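Local coordinates for protein nucleoporin NUP159 (Saccharomyces cerevisiae, PDB 1XIP) that serves as a component of the nuclear pore complex, its N-terminal beta-propeller domain tethering the helicase Dbp5 to the pore for mRNA export, at residues Glu64-Leu67 / Leu68-Ile72; Met194-Gln197 / Phe198-Ser201; Leu209-Glu212 / Glu213-Leu217; Ala341-Val344 / Val345-Gly348. All blocks are in the same frame, centred on the assembly; numbering follows the deposited sequence.

Interaction 1 (Glu64-Leu67 / Leu68-Ile72); sequences ELQL and LRDHI
Gln66 and Asp70 meet one helical turn apart because their first torsions lean the two side chains together: CG of Gln66 is anti to its own N (chi1 -170°), and the chain then bends at chi2, whereas CG of Asp70 stands beside its backbone N (chi1 -76°). The amide end thus crosses over to the carboxylate, the two planes 53° apart. Asp70 also folds back on the previous turn, its CG 3.2 Å from Gln66 O, the carbonyl that accepts the backbone N of Asp70 at 3.0 Å. With an alanine here the carboxylate is gone, and the Gln66 side chain would probably lose the neighbour it crosses on this turn, leaving a gap beside the helix. The backbone supplies the regular i to i+4 pattern: Leu68 N reaches Glu64 O (3.2 Å), Glu64 being the N-cap residue; Arg69 N reaches Leu65 O (2.9 Å) and His71 N reaches Leu67 O (2.8 Å). ND1 of His71 turns to Thr77 O, beyond the helix. Helix 65-73 is inserted between strands 59-64 and 83-86 of one propeller blade, and its buried side, Leu65 and Leu68, lies on Tyr367 of strand 365-370, with Leu68 also touching Phe52 of strand 51-56.

Interaction 2 (Met194-Gln197 / Phe198-Ser201); sequences MEKQ and FEFS
Lys196 and Glu199 form a salt bridge along the strand, with NZ of Lys196 3.0 Å from OE2 of Glu199. The ammonium meets the oxygen from above the carboxylate plane, 46° out of it, and the lysine chain gets there by bending at chi2, chi3 and chi4, which also brings Lys196 CE to 3.4 Å from Glu199 OE2. Glu199 makes the simpler approach: CG is anti to the backbone N (chi1 -164°) and the chain runs extended beyond it. In a regular strand, residues three apart would point to opposite faces. Here a classic beta bulge changes the alternation: Gln197 and Phe198 both face Ser186 across the hairpin of strands 184-190 and 193-200, and both bond to its backbone. Strand 193-200 is an outermost strand of this four-stranded propeller blade, and the charged pair lies exposed at the surface.

Next to the bulge, Gln197 and Phe198 run side by side in the same direction. Gln197 NE2 comes to 3.2 Å from Phe198 CE1, approaching the ring obliquely, with amide and ring planes 39° apart; nearer the backbone, Gln197 CB touches Phe198 CD1 at 3.8 Å. Replacing Phe198 by a serine would probably leave the Gln197 amide without the ring it lies against and deprive His253 of its stacking partner. That histidine belongs to strand 246-254, in the next sheet along the chain.

Interaction 3 (Leu209-Glu212 / Glu213-Leu217); sequences LPVE and EYSPL
Leu209 and Tyr214 pack against each other across a tight local turn, at the surface of the beta-propeller, where the chain passes from helix 204-207 into strand 215-221. The turn is an alpha turn, and two lines of evidence support this. Val211, Glu212 and Glu213 all have backbone torsions in the right-handed helical region, and Tyr214 N donates to Pro210 O at 2.9 Å with an N-H...O angle of 166°. Glu213 N points at the same oxygen from 3.1 Å, but at 130° that bond is weak, so one carbonyl gathers two N-H groups of unequal quality.

The apolar part of the contact lies on the Tyr214 ring. CG of the tyrosine stands beside its backbone N (chi1 -64°), which directs the ring back toward Leu209, and the two side chains cross at a slant. Leu209 CB lies 3.6 Å from Tyr214 CD2, in an oblique position, while the branch atom Leu209 CD2 reaches Tyr214 CE2 at 3.8 Å. Pro210 O is at the ring's edge, near its plane. On the exposed side, the extended chain of Glu213 runs across the proline ring, its OE1 3.7 Å from Pro210 CG.

Arg182 ties down both ends of the turn, NH2 bonding to Leu209 O and NH1 to Tyr214 O. Farther along, where the chain enters the strand and its backbone begins to pair with Gly232, Ser215 OG turns back to make a weak hydrogen bond with Val211 O, at 3.3 Å.

Interaction 4 (Ala341-Val344 / Val345-Gly348); sequences AVDV and VTSG
Asp343 grips the backbone and the side chain that follow it, dividing the work between its two carboxylate oxygens. With CG anti to the backbone N (chi1 166°), the carboxylate is carried forward over the bend. OD1 takes Val345 N at 3.1 Å, nearly in line with its own C-O bond, and receives Thr346 N in a weak second bond at 3.3 Å. OD2 accepts the hydroxyl proton of Thr346 OG1 at 2.6 Å, on its syn side and only 15° out of the carboxylate plane.

The threonine matches this with OG1 set between its backbone N and carbonyl carbon (chi1 60°), the two side chains crossing at about a right angle. Its methyl CG2 comes along too, 3.2 Å from Asp343 OD2. Two bonds and a weak third within the turn therefore hold the rotation of the carboxylate, and Tyr367 OH adds another to OD2. OG1 of Thr346 also receives Arg69 NH1 of helix 65-73, so one hydroxyl links the guanidinium to the carboxylate.

On the exposed side of the bend the two valines cross steeply, Val344 CG1 lying 4.1 Å from Val345 CG1. An aspartate whose OD1 is bonded to the N of the second residue along is the definition of an Asx turn, and here it ends the edge strand 337-343 of a propeller blade and starts the loop toward strand 365-370.

Interactions 1 and 4 form one neighbourhood, their centres about 9 Å apart, where helix 65-73 of one blade lies beside the loop after strand 337-343 of another; both are partly buried. Interactions 2 and 3 sit at the surface and do not touch them: the centres of 1 and 2 are about 43 Å apart, on opposite sides of the chain's centre. The chemistry follows the setting. Interaction 1 rests on helical backbone bonds, and interaction 4 on a buried carboxylate. Interaction 2 is a surface ion pair along a bulged edge strand, while interaction 3, about 22 Å from it between centres, combines a backbone turn with apolar contact on a tyrosine ring.

Interaction 1 (Glu64-Leu67 / Leu68-Ile72)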
ATOM      1  N   GLU A  64      -1.291  20.358   8.785  1.00 16.39           N
ATOM      2  CA  GLU A  64      -0.080  20.305   9.604  1.00 17.72           C
ATOM      3  C   GLU A  64       0.049  18.963  10.351  1.00 17.98           C
ATOM      4  O   GLU A  64      -0.908  18.496  10.981  1.00 18.35           O
ATOM      5  CB  GLU A  64      -0.088  21.446  10.612  1.00 18.53           C
ATOM      6  CG  GLU A  64       0.793  22.637  10.239  1.00 23.16           C
ATOM      7  CD  GLU A  64       2.301  22.308  10.217  1.00 30.49           C
ATOM      8  OE1 GLU A  64       2.762  21.341  10.933  1.00 32.36           O
ATOM      9  OE2 GLU A  64       3.036  23.023   9.476  1.00 32.25           O
ATOM     10  N   LEU A  65       1.227  18.347  10.287  1.00 17.89           N
ATOM     11  CA  LEU A  65       1.460  17.045  10.905  1.00 18.07           C
ATOM     12  C   LEU A  65       1.421  17.077  12.437  1.00 18.72           C
ATOM     13  O   LEU A  65       0.797  16.213  13.060  1.00 19.53           O
ATOM     14  CB  LEU A  65       2.795  16.478  10.442  1.00 17.93           C
ATOM     15  CG  LEU A  65       3.041  14.994  10.141  1.00 18.00           C
ATOM     16  CD1 LEU A  65       4.505  14.675  10.439  1.00 16.87           C
ATOM     17  CD2 LEU A  65       2.117  14.037  10.867  1.00 16.42           C
ATOM     18  N   GLN A  66       2.093  18.047  13.052  1.00 18.87           N
ATOM     19  CA  GLN A  66       2.071  18.167  14.518  1.00 19.53           C
ATOM     20  C   GLN A  66       0.635  18.280  15.024  1.00 18.91           C
ATOM     21  O   GLN A  66       0.312  17.770  16.084  1.00 18.25           O
ATOM     22  CB  GLN A  66       2.892  19.363  14.999  1.00 19.82           C
ATOM     23  CG  GLN A  66       3.117  19.433  16.511  1.00 23.31           C
ATOM     24  CD  GLN A  66       3.871  18.224  17.064  1.00 27.74           C
ATOM     25  OE1 GLN A  66       3.348  17.489  17.911  1.00 29.14           O
ATOM     26  NE2 GLN A  66       5.097  18.016  16.586  1.00 29.78           N
ATOM     27  N   LEU A  67      -0.213  18.942  14.238  1.00 18.87           N
ATOM     28  CA  LEU A  67      -1.616  19.119  14.568  1.00 18.94           C
ATOM     29  C   LEU A  67      -2.340  17.788  14.561  1.00 18.74           C
ATOM     30  O   LEU A  67      -3.045  17.456  15.509  1.00 19.38           O
ATOM     31  CB  LEU A  67      -2.281  20.079  13.591  1.00 19.10           C
ATOM     32  CG  LEU A  67      -3.040  21.297  14.123  1.00 20.19           C
ATOM     33  CD1 LEU A  67      -3.802  20.947  15.391  1.00 22.72           C
ATOM     34  CD2 LEU A  67      -2.093  22.468  14.375  1.00 20.23           C
ATOM     35  N   LEU A  68      -2.150  17.013  13.509  1.00 18.26           N
ATOM     36  CA  LEU A  68      -2.809  15.726  13.402  1.00 18.28           C
ATOM     37  C   LEU A  68      -2.371  14.793  14.527  1.00 18.69           C
ATOM     38  O   LEU A  68      -3.195  14.134  15.156  1.00 18.23           O
ATOM     39  CB  LEU A  68      -2.525  15.113  12.041  1.00 18.26           C
ATOM     40  CG  LEU A  68      -3.083  13.731  11.750  1.00 17.97           C
ATOM     41  CD1 LEU A  68      -4.595  13.754  11.778  1.00 16.01           C
ATOM     42  CD2 LEU A  68      -2.531  13.222  10.395  1.00 18.04           C
ATOM     43  N   ARG A  69      -1.071  14.759  14.793  1.00 19.53           N
ATOM     44  CA  ARG A  69      -0.563  13.966  15.897  1.00 20.52           C
ATOM     45  C   ARG A  69      -1.287  14.340  17.190  1.00 20.70           C
ATOM     46  O   ARG A  69      -1.854  13.478  17.847  1.00 21.56           O
ATOM     47  CB  ARG A  69       0.946  14.132  16.042  1.00 20.74           C
ATOM     48  CG  ARG A  69       1.599  13.021  16.838  1.00 22.69           C
ATOM     49  CD  ARG A  69       2.265  13.519  18.113  1.00 27.99           C
ATOM     50  NE  ARG A  69       2.459  12.485  19.144  1.00 30.06           N
ATOM     51  CZ  ARG A  69       3.621  11.868  19.395  1.00 30.42           C
ATOM     52  NH1 ARG A  69       4.705  12.151  18.668  1.00 29.73           N
ATOM     53  NH2 ARG A  69       3.695  10.958  20.369  1.00 29.15           N
ATOM     54  N   ASP A  70      -1.305  15.633  17.510  1.00 20.61           N
ATOM     55  CA  ASP A  70      -1.861  16.143  18.757  1.00 20.01           C
ATOM     56  C   ASP A  70      -3.366  15.932  18.859  1.00 19.96           C
ATOM     57  O   ASP A  70      -3.895  15.680  19.950  1.00 19.68           O
ATOM     58  CB  ASP A  70      -1.550  17.629  18.889  1.00 19.87           C
ATOM     59  CG  ASP A  70      -0.108  17.897  19.271  1.00 20.95           C
ATOM     60  OD1 ASP A  70       0.668  16.934  19.446  1.00 21.55           O
ATOM     61  OD2 ASP A  70       0.351  19.057  19.412  1.00 24.27           O
ATOM     62  N   HIS A  71      -4.052  16.063  17.728  1.00 19.83           N
ATOM     63  CA  HIS A  71      -5.489  15.816  17.663  1.00 19.71           C
ATOM     64  C   HIS A  71      -5.814  14.360  18.027  1.00 20.29           C
ATOM     65  O   HIS A  71      -6.746  14.082  18.778  1.00 19.84           O
ATOM     66  CB  HIS A  71      -6.040  16.163  16.272  1.00 18.54           C
ATOM     67  CG  HIS A  71      -7.497  15.866  16.111  1.00 18.20           C
ATOM     68  ND1 HIS A  71      -8.482  16.542  16.810  1.00 17.52           N
ATOM     69  CD2 HIS A  71      -8.141  14.957  15.341  1.00 17.22           C
ATOM     70  CE1 HIS A  71      -9.666  16.062  16.473  1.00 17.01           C
ATOM     71  NE2 HIS A  71      -9.487  15.097  15.584  1.00 16.54           N
ATOM     72  N   ILE A  72      -5.022  13.438  17.496  1.00 21.49           N
ATOM     73  CA  ILE A  72      -5.267  12.016  17.684  1.00 22.57           C
ATOM     74  C   ILE A  72      -4.883  11.543  19.092  1.00 23.78           C
ATOM     75  O   ILE A  72      -5.601  10.756  19.702  1.00 23.86           O
ATOM     76  CB  ILE A  72      -4.496  11.212  16.621  1.00 22.27           C
ATOM     77  CG1 ILE A  72      -4.979  11.548  15.205  1.00 21.57           C
ATOM     78  CG2 ILE A  72      -4.537   9.730  16.930  1.00 21.97           C
ATOM     79  CD1 ILE A  72      -6.316  10.982  14.821  1.00 22.53           C
TER

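Interaction 2 (Met194-Gln197 / Phe198-Ser201)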
HETATM    1  N   MSE A 194      14.948   0.682 -17.568  1.00 54.48           N
HETATM    2  CA  MSE A 194      14.919  -0.653 -16.973  1.00 55.24           C
HETATM    3  C   MSE A 194      15.549  -1.761 -17.804  1.00 54.73           C
HETATM    4  O   MSE A 194      15.467  -1.765 -19.032  1.00 54.66           O
HETATM    5  CB  MSE A 194      13.492  -1.043 -16.623  1.00 55.96           C
HETATM    6  CG  MSE A 194      12.512  -0.930 -17.769  1.00 59.12           C
HETATM    7 SE   MSE A 194      10.722  -1.432 -17.202  1.00 68.31          SE
HETATM    8  CE  MSE A 194      11.042  -1.775 -15.349  1.00 65.19           C
ATOM      9  N   GLU A 195      16.162  -2.706 -17.096  1.00 54.30           N
ATOM     10  CA  GLU A 195      16.809  -3.857 -17.700  1.00 54.09           C
ATOM     11  C   GLU A 195      16.401  -5.118 -16.942  1.00 53.44           C
ATOM     12  O   GLU A 195      16.574  -5.191 -15.721  1.00 53.22           O
ATOM     13  CB  GLU A 195      18.337  -3.697 -17.655  1.00 54.39           C
ATOM     14  CG  GLU A 195      18.894  -2.603 -18.561  1.00 55.79           C
ATOM     15  CD  GLU A 195      20.270  -2.938 -19.123  1.00 57.62           C
ATOM     16  OE1 GLU A 195      20.594  -4.149 -19.246  1.00 58.32           O
ATOM     17  OE2 GLU A 195      21.029  -1.990 -19.446  1.00 57.80           O
ATOM     18  N   LYS A 196      15.869  -6.102 -17.671  1.00 52.78           N
ATOM     19  CA  LYS A 196      15.458  -7.384 -17.092  1.00 52.00           C
ATOM     20  C   LYS A 196      16.537  -7.950 -16.176  1.00 51.35           C
ATOM     21  O   LYS A 196      17.689  -8.055 -16.567  1.00 51.40           O
ATOM     22  CB  LYS A 196      15.135  -8.384 -18.202  1.00 52.17           C
ATOM     23  CG  LYS A 196      13.648  -8.549 -18.479  1.00 52.38           C
ATOM     24  CD  LYS A 196      13.185  -9.995 -18.290  1.00 51.30           C
ATOM     25  CE  LYS A 196      12.729 -10.596 -19.614  1.00 51.09           C
ATOM     26  NZ  LYS A 196      11.331 -10.213 -19.962  1.00 49.91           N
ATOM     27  N   GLN A 197      16.162  -8.275 -14.950  1.00 50.71           N
ATOM     28  CA  GLN A 197      17.091  -8.832 -13.977  1.00 50.47           C
ATOM     29  C   GLN A 197      16.901 -10.340 -14.015  1.00 50.00           C
ATOM     30  O   GLN A 197      17.831 -11.083 -14.341  1.00 50.08           O
ATOM     31  CB  GLN A 197      16.787  -8.293 -12.565  1.00 50.93           C
ATOM     32  CG  GLN A 197      17.965  -7.639 -11.803  1.00 51.48           C
ATOM     33  CD  GLN A 197      17.529  -6.985 -10.466  1.00 52.75           C
ATOM     34  OE1 GLN A 197      17.877  -5.836 -10.185  1.00 53.44           O
ATOM     35  NE2 GLN A 197      16.772  -7.720  -9.657  1.00 52.95           N
ATOM     36  N   PHE A 198      15.685 -10.782 -13.691  1.00 49.21           N
ATOM     37  CA  PHE A 198      15.296 -12.189 -13.791  1.00 48.26           C
ATOM     38  C   PHE A 198      13.811 -12.378 -14.120  1.00 47.32           C
ATOM     39  O   PHE A 198      13.075 -11.411 -14.298  1.00 47.22           O
ATOM     40  CB  PHE A 198      15.688 -12.987 -12.532  1.00 48.58           C
ATOM     41  CG  PHE A 198      15.384 -12.298 -11.241  1.00 49.25           C
ATOM     42  CD1 PHE A 198      16.354 -11.519 -10.610  1.00 51.14           C
ATOM     43  CD2 PHE A 198      14.147 -12.453 -10.630  1.00 50.31           C
ATOM     44  CE1 PHE A 198      16.088 -10.881  -9.394  1.00 52.05           C
ATOM     45  CE2 PHE A 198      13.863 -11.828  -9.413  1.00 51.62           C
ATOM     46  CZ  PHE A 198      14.838 -11.034  -8.792  1.00 52.59           C
ATOM     47  N   GLU A 199      13.386 -13.638 -14.194  1.00 46.13           N
ATOM     48  CA  GLU A 199      12.073 -14.012 -14.700  1.00 44.75           C
ATOM     49  C   GLU A 199      11.747 -15.395 -14.175  1.00 43.70           C
ATOM     50  O   GLU A 199      12.634 -16.247 -14.101  1.00 43.89           O
ATOM     51  CB  GLU A 199      12.129 -14.055 -16.223  1.00 44.99           C
ATOM     52  CG  GLU A 199      10.788 -14.056 -16.925  1.00 45.92           C
ATOM     53  CD  GLU A 199      10.913 -13.659 -18.387  1.00 47.56           C
ATOM     54  OE1 GLU A 199      11.721 -14.277 -19.128  1.00 47.71           O
ATOM     55  OE2 GLU A 199      10.207 -12.718 -18.794  1.00 48.80           O
ATOM     56  N   PHE A 200      10.490 -15.635 -13.806  1.00 42.05           N
ATOM     57  CA  PHE A 200      10.081 -16.982 -13.410  1.00 40.48           C
ATOM     58  C   PHE A 200       8.578 -17.258 -13.459  1.00 39.59           C
ATOM     59  O   PHE A 200       7.764 -16.339 -13.448  1.00 39.89           O
ATOM     60  CB  PHE A 200      10.677 -17.376 -12.050  1.00 40.37           C
ATOM     61  CG  PHE A 200      10.336 -16.443 -10.937  1.00 40.38           C
ATOM     62  CD1 PHE A 200       9.300 -16.735 -10.069  1.00 40.12           C
ATOM     63  CD2 PHE A 200      11.073 -15.279 -10.735  1.00 40.87           C
ATOM     64  CE1 PHE A 200       8.983 -15.871  -9.017  1.00 40.93           C
ATOM     65  CE2 PHE A 200      10.767 -14.413  -9.694  1.00 41.25           C
ATOM     66  CZ  PHE A 200       9.719 -14.713  -8.829  1.00 41.00           C
ATOM     67  N   SER A 201       8.236 -18.543 -13.534  1.00 38.13           N
ATOM     68  CA  SER A 201       6.859 -19.009 -13.531  1.00 36.50           C
ATOM     69  C   SER A 201       6.509 -19.599 -12.174  1.00 35.54           C
ATOM     70  O   SER A 201       7.350 -19.682 -11.290  1.00 35.30           O
ATOM     71  CB  SER A 201       6.659 -20.058 -14.626  1.00 36.39           C
ATOM     72  OG  SER A 201       5.709 -19.613 -15.573  1.00 36.09           O
TER

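Interaction 3 (Leu209-Glu212 / Glu213-Leu217)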
ATOM      1  N   LEU A 209      -3.484 -25.199  -8.550  1.00 35.78           N
ATOM      2  CA  LEU A 209      -4.577 -24.264  -8.219  1.00 35.41           C
ATOM      3  C   LEU A 209      -5.028 -23.499  -9.453  1.00 35.55           C
ATOM      4  O   LEU A 209      -4.240 -22.746 -10.028  1.00 35.82           O
ATOM      5  CB  LEU A 209      -4.140 -23.253  -7.157  1.00 34.93           C
ATOM      6  CG  LEU A 209      -3.388 -23.705  -5.906  1.00 34.53           C
ATOM      7  CD1 LEU A 209      -2.505 -22.584  -5.394  1.00 33.81           C
ATOM      8  CD2 LEU A 209      -4.343 -24.179  -4.827  1.00 33.10           C
ATOM      9  N   PRO A 210      -6.285 -23.683  -9.867  1.00 35.68           N
ATOM     10  CA  PRO A 210      -6.789 -23.052 -11.101  1.00 35.71           C
ATOM     11  C   PRO A 210      -6.691 -21.521 -11.056  1.00 35.96           C
ATOM     12  O   PRO A 210      -6.908 -20.926  -9.994  1.00 36.29           O
ATOM     13  CB  PRO A 210      -8.255 -23.504 -11.164  1.00 35.71           C
ATOM     14  CG  PRO A 210      -8.584 -23.997  -9.783  1.00 35.55           C
ATOM     15  CD  PRO A 210      -7.314 -24.502  -9.195  1.00 35.53           C
ATOM     16  N   VAL A 211      -6.356 -20.905 -12.188  1.00 35.81           N
ATOM     17  CA  VAL A 211      -6.226 -19.450 -12.288  1.00 35.79           C
ATOM     18  C   VAL A 211      -7.491 -18.713 -11.844  1.00 35.50           C
ATOM     19  O   VAL A 211      -7.417 -17.620 -11.254  1.00 35.54           O
ATOM     20  CB  VAL A 211      -5.860 -19.024 -13.729  1.00 35.94           C
ATOM     21  CG1 VAL A 211      -6.313 -17.587 -14.023  1.00 36.88           C
ATOM     22  CG2 VAL A 211      -4.370 -19.149 -13.956  1.00 36.77           C
ATOM     23  N   GLU A 212      -8.642 -19.314 -12.128  1.00 34.84           N
ATOM     24  CA  GLU A 212      -9.941 -18.720 -11.814  1.00 34.58           C
ATOM     25  C   GLU A 212     -10.221 -18.645 -10.296  1.00 34.08           C
ATOM     26  O   GLU A 212     -10.863 -17.713  -9.821  1.00 33.94           O
ATOM     27  CB  GLU A 212     -11.050 -19.481 -12.552  1.00 34.74           C
ATOM     28  CG  GLU A 212     -10.856 -19.558 -14.076  1.00 35.48           C
ATOM     29  CD  GLU A 212     -10.093 -20.802 -14.552  1.00 36.27           C
ATOM     30  OE1 GLU A 212      -9.395 -21.455 -13.739  1.00 36.70           O
ATOM     31  OE2 GLU A 212     -10.187 -21.130 -15.761  1.00 36.76           O
ATOM     32  N   GLU A 213      -9.722 -19.625  -9.550  1.00 33.58           N
ATOM     33  CA  GLU A 213      -9.862 -19.661  -8.097  1.00 33.14           C
ATOM     34  C   GLU A 213      -8.769 -18.837  -7.429  1.00 32.10           C
ATOM     35  O   GLU A 213      -9.022 -18.138  -6.450  1.00 32.23           O
ATOM     36  CB  GLU A 213      -9.784 -21.109  -7.595  1.00 33.51           C
ATOM     37  CG  GLU A 213     -11.065 -21.650  -6.973  1.00 36.39           C
ATOM     38  CD  GLU A 213     -11.060 -23.179  -6.814  1.00 40.20           C
ATOM     39  OE1 GLU A 213     -10.018 -23.744  -6.370  1.00 42.21           O
ATOM     40  OE2 GLU A 213     -12.101 -23.819  -7.119  1.00 39.78           O
ATOM     41  N   TYR A 214      -7.549 -18.951  -7.951  1.00 30.92           N
ATOM     42  CA  TYR A 214      -6.380 -18.244  -7.418  1.00 29.45           C
ATOM     43  C   TYR A 214      -5.768 -17.361  -8.475  1.00 28.62           C
ATOM     44  O   TYR A 214      -4.812 -17.726  -9.145  1.00 28.23           O
ATOM     45  CB  TYR A 214      -5.378 -19.231  -6.808  1.00 29.06           C
ATOM     46  CG  TYR A 214      -6.006 -19.910  -5.638  1.00 28.67           C
ATOM     47  CD1 TYR A 214      -6.040 -19.293  -4.396  1.00 29.09           C
ATOM     48  CD2 TYR A 214      -6.661 -21.122  -5.788  1.00 28.78           C
ATOM     49  CE1 TYR A 214      -6.658 -19.881  -3.324  1.00 29.41           C
ATOM     50  CE2 TYR A 214      -7.289 -21.725  -4.721  1.00 29.47           C
ATOM     51  CZ  TYR A 214      -7.283 -21.096  -3.487  1.00 30.40           C
ATOM     52  OH  TYR A 214      -7.904 -21.684  -2.406  1.00 33.28           O
ATOM     53  N   SER A 215      -6.380 -16.202  -8.634  1.00 28.07           N
ATOM     54  CA  SER A 215      -5.975 -15.220  -9.609  1.00 27.84           C
ATOM     55  C   SER A 215      -4.783 -14.442  -9.095  1.00 27.37           C
ATOM     56  O   SER A 215      -4.574 -14.347  -7.881  1.00 27.45           O
ATOM     57  CB  SER A 215      -7.126 -14.259  -9.858  1.00 27.97           C
ATOM     58  OG  SER A 215      -7.509 -14.288 -11.215  1.00 30.46           O
ATOM     59  N   PRO A 216      -4.005 -13.868 -10.007  1.00 26.87           N
ATOM     60  CA  PRO A 216      -2.862 -13.042  -9.611  1.00 26.24           C
ATOM     61  C   PRO A 216      -3.385 -11.725  -9.049  1.00 25.65           C
ATOM     62  O   PRO A 216      -4.092 -11.011  -9.767  1.00 25.98           O
ATOM     63  CB  PRO A 216      -2.118 -12.824 -10.930  1.00 26.25           C
ATOM     64  CG  PRO A 216      -3.177 -12.940 -11.997  1.00 26.86           C
ATOM     65  CD  PRO A 216      -4.159 -13.946 -11.476  1.00 26.83           C
ATOM     66  N   LEU A 217      -3.084 -11.430  -7.782  1.00 24.55           N
ATOM     67  CA  LEU A 217      -3.664 -10.254  -7.125  1.00 23.19           C
ATOM     68  C   LEU A 217      -2.625  -9.175  -6.796  1.00 23.50           C
ATOM     69  O   LEU A 217      -2.904  -7.985  -6.942  1.00 23.99           O
ATOM     70  CB  LEU A 217      -4.470 -10.644  -5.877  1.00 22.30           C
ATOM     71  CG  LEU A 217      -5.681 -11.616  -5.955  1.00 20.63           C
ATOM     72  CD1 LEU A 217      -6.242 -11.917  -4.591  1.00 16.60           C
ATOM     73  CD2 LEU A 217      -6.776 -11.087  -6.820  1.00 18.51           C
TER

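Interaction 4 (Ala341-Val344 / Val345-Gly348)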
ATOM      1  N   ALA A 341       1.121   5.561   6.302  1.00 19.14           N
ATOM      2  CA  ALA A 341       2.279   6.449   6.160  1.00 19.96           C
ATOM      3  C   ALA A 341       3.119   6.491   7.437  1.00 20.56           C
ATOM      4  O   ALA A 341       2.652   6.053   8.489  1.00 21.29           O
ATOM      5  CB  ALA A 341       1.836   7.846   5.752  1.00 19.75           C
ATOM      6  N   VAL A 342       4.349   6.997   7.341  1.00 21.07           N
ATOM      7  CA  VAL A 342       5.276   6.975   8.479  1.00 22.20           C
ATOM      8  C   VAL A 342       5.707   8.349   8.948  1.00 22.71           C
ATOM      9  O   VAL A 342       6.157   9.182   8.164  1.00 22.32           O
ATOM     10  CB  VAL A 342       6.552   6.120   8.191  1.00 22.69           C
ATOM     11  CG1 VAL A 342       7.357   5.919   9.446  1.00 21.33           C
ATOM     12  CG2 VAL A 342       6.153   4.756   7.612  1.00 22.96           C
ATOM     13  N   ASP A 343       5.587   8.546  10.252  1.00 23.96           N
ATOM     14  CA  ASP A 343       5.896   9.797  10.911  1.00 25.26           C
ATOM     15  C   ASP A 343       7.084   9.585  11.845  1.00 26.57           C
ATOM     16  O   ASP A 343       7.082   8.711  12.698  1.00 26.48           O
ATOM     17  CB  ASP A 343       4.654  10.293  11.654  1.00 25.02           C
ATOM     18  CG  ASP A 343       4.936  11.422  12.653  1.00 24.71           C
ATOM     19  OD1 ASP A 343       5.957  12.134  12.567  1.00 24.78           O
ATOM     20  OD2 ASP A 343       4.141  11.680  13.565  1.00 24.99           O
ATOM     21  N   VAL A 344       8.090  10.420  11.658  1.00 28.56           N
ATOM     22  CA  VAL A 344       9.387  10.287  12.287  1.00 30.40           C
ATOM     23  C   VAL A 344       9.755  11.572  13.050  1.00 31.57           C
ATOM     24  O   VAL A 344      10.675  11.568  13.848  1.00 32.33           O
ATOM     25  CB  VAL A 344      10.443   9.958  11.180  1.00 30.18           C
ATOM     26  CG1 VAL A 344      11.785  10.616  11.436  1.00 30.77           C
ATOM     27  CG2 VAL A 344      10.593   8.459  11.023  1.00 30.94           C
ATOM     28  N   VAL A 345       9.008  12.657  12.830  1.00 33.09           N
ATOM     29  CA  VAL A 345       9.451  13.992  13.276  1.00 34.44           C
ATOM     30  C   VAL A 345       8.659  14.695  14.394  1.00 35.02           C
ATOM     31  O   VAL A 345       9.202  15.600  15.044  1.00 35.27           O
ATOM     32  CB  VAL A 345       9.605  14.988  12.086  1.00 34.74           C
ATOM     33  CG1 VAL A 345      10.799  14.598  11.200  1.00 35.18           C
ATOM     34  CG2 VAL A 345       8.292  15.109  11.281  1.00 34.62           C
ATOM     35  N   THR A 346       7.395  14.303  14.609  1.00 35.69           N
ATOM     36  CA  THR A 346       6.554  14.927  15.663  1.00 35.95           C
ATOM     37  C   THR A 346       7.069  14.624  17.087  1.00 36.13           C
ATOM     38  O   THR A 346       7.853  13.689  17.276  1.00 36.20           O
ATOM     39  CB  THR A 346       5.030  14.543  15.518  1.00 35.81           C
ATOM     40  OG1 THR A 346       4.863  13.121  15.619  1.00 35.65           O
ATOM     41  CG2 THR A 346       4.528  14.853  14.145  1.00 35.57           C
ATOM     42  N   SER A 347       6.632  15.419  18.075  1.00 36.36           N
ATOM     43  CA  SER A 347       6.924  15.140  19.488  1.00 36.46           C
ATOM     44  C   SER A 347       5.673  14.839  20.294  1.00 36.49           C
ATOM     45  O   SER A 347       4.558  15.153  19.871  1.00 36.30           O
ATOM     46  CB  SER A 347       7.686  16.292  20.132  1.00 36.68           C
ATOM     47  OG  SER A 347       8.001  17.283  19.177  1.00 37.38           O
ATOM     48  N   GLY A 348       5.917  14.217  21.448  1.00 36.98           N
ATOM     49  CA  GLY A 348       4.856  13.822  22.357  1.00 37.24           C
ATOM     50  C   GLY A 348       4.812  14.708  23.591  1.00 37.20           C
ATOM     51  O   GLY A 348       5.840  14.926  24.238  1.00 37.56           O
TER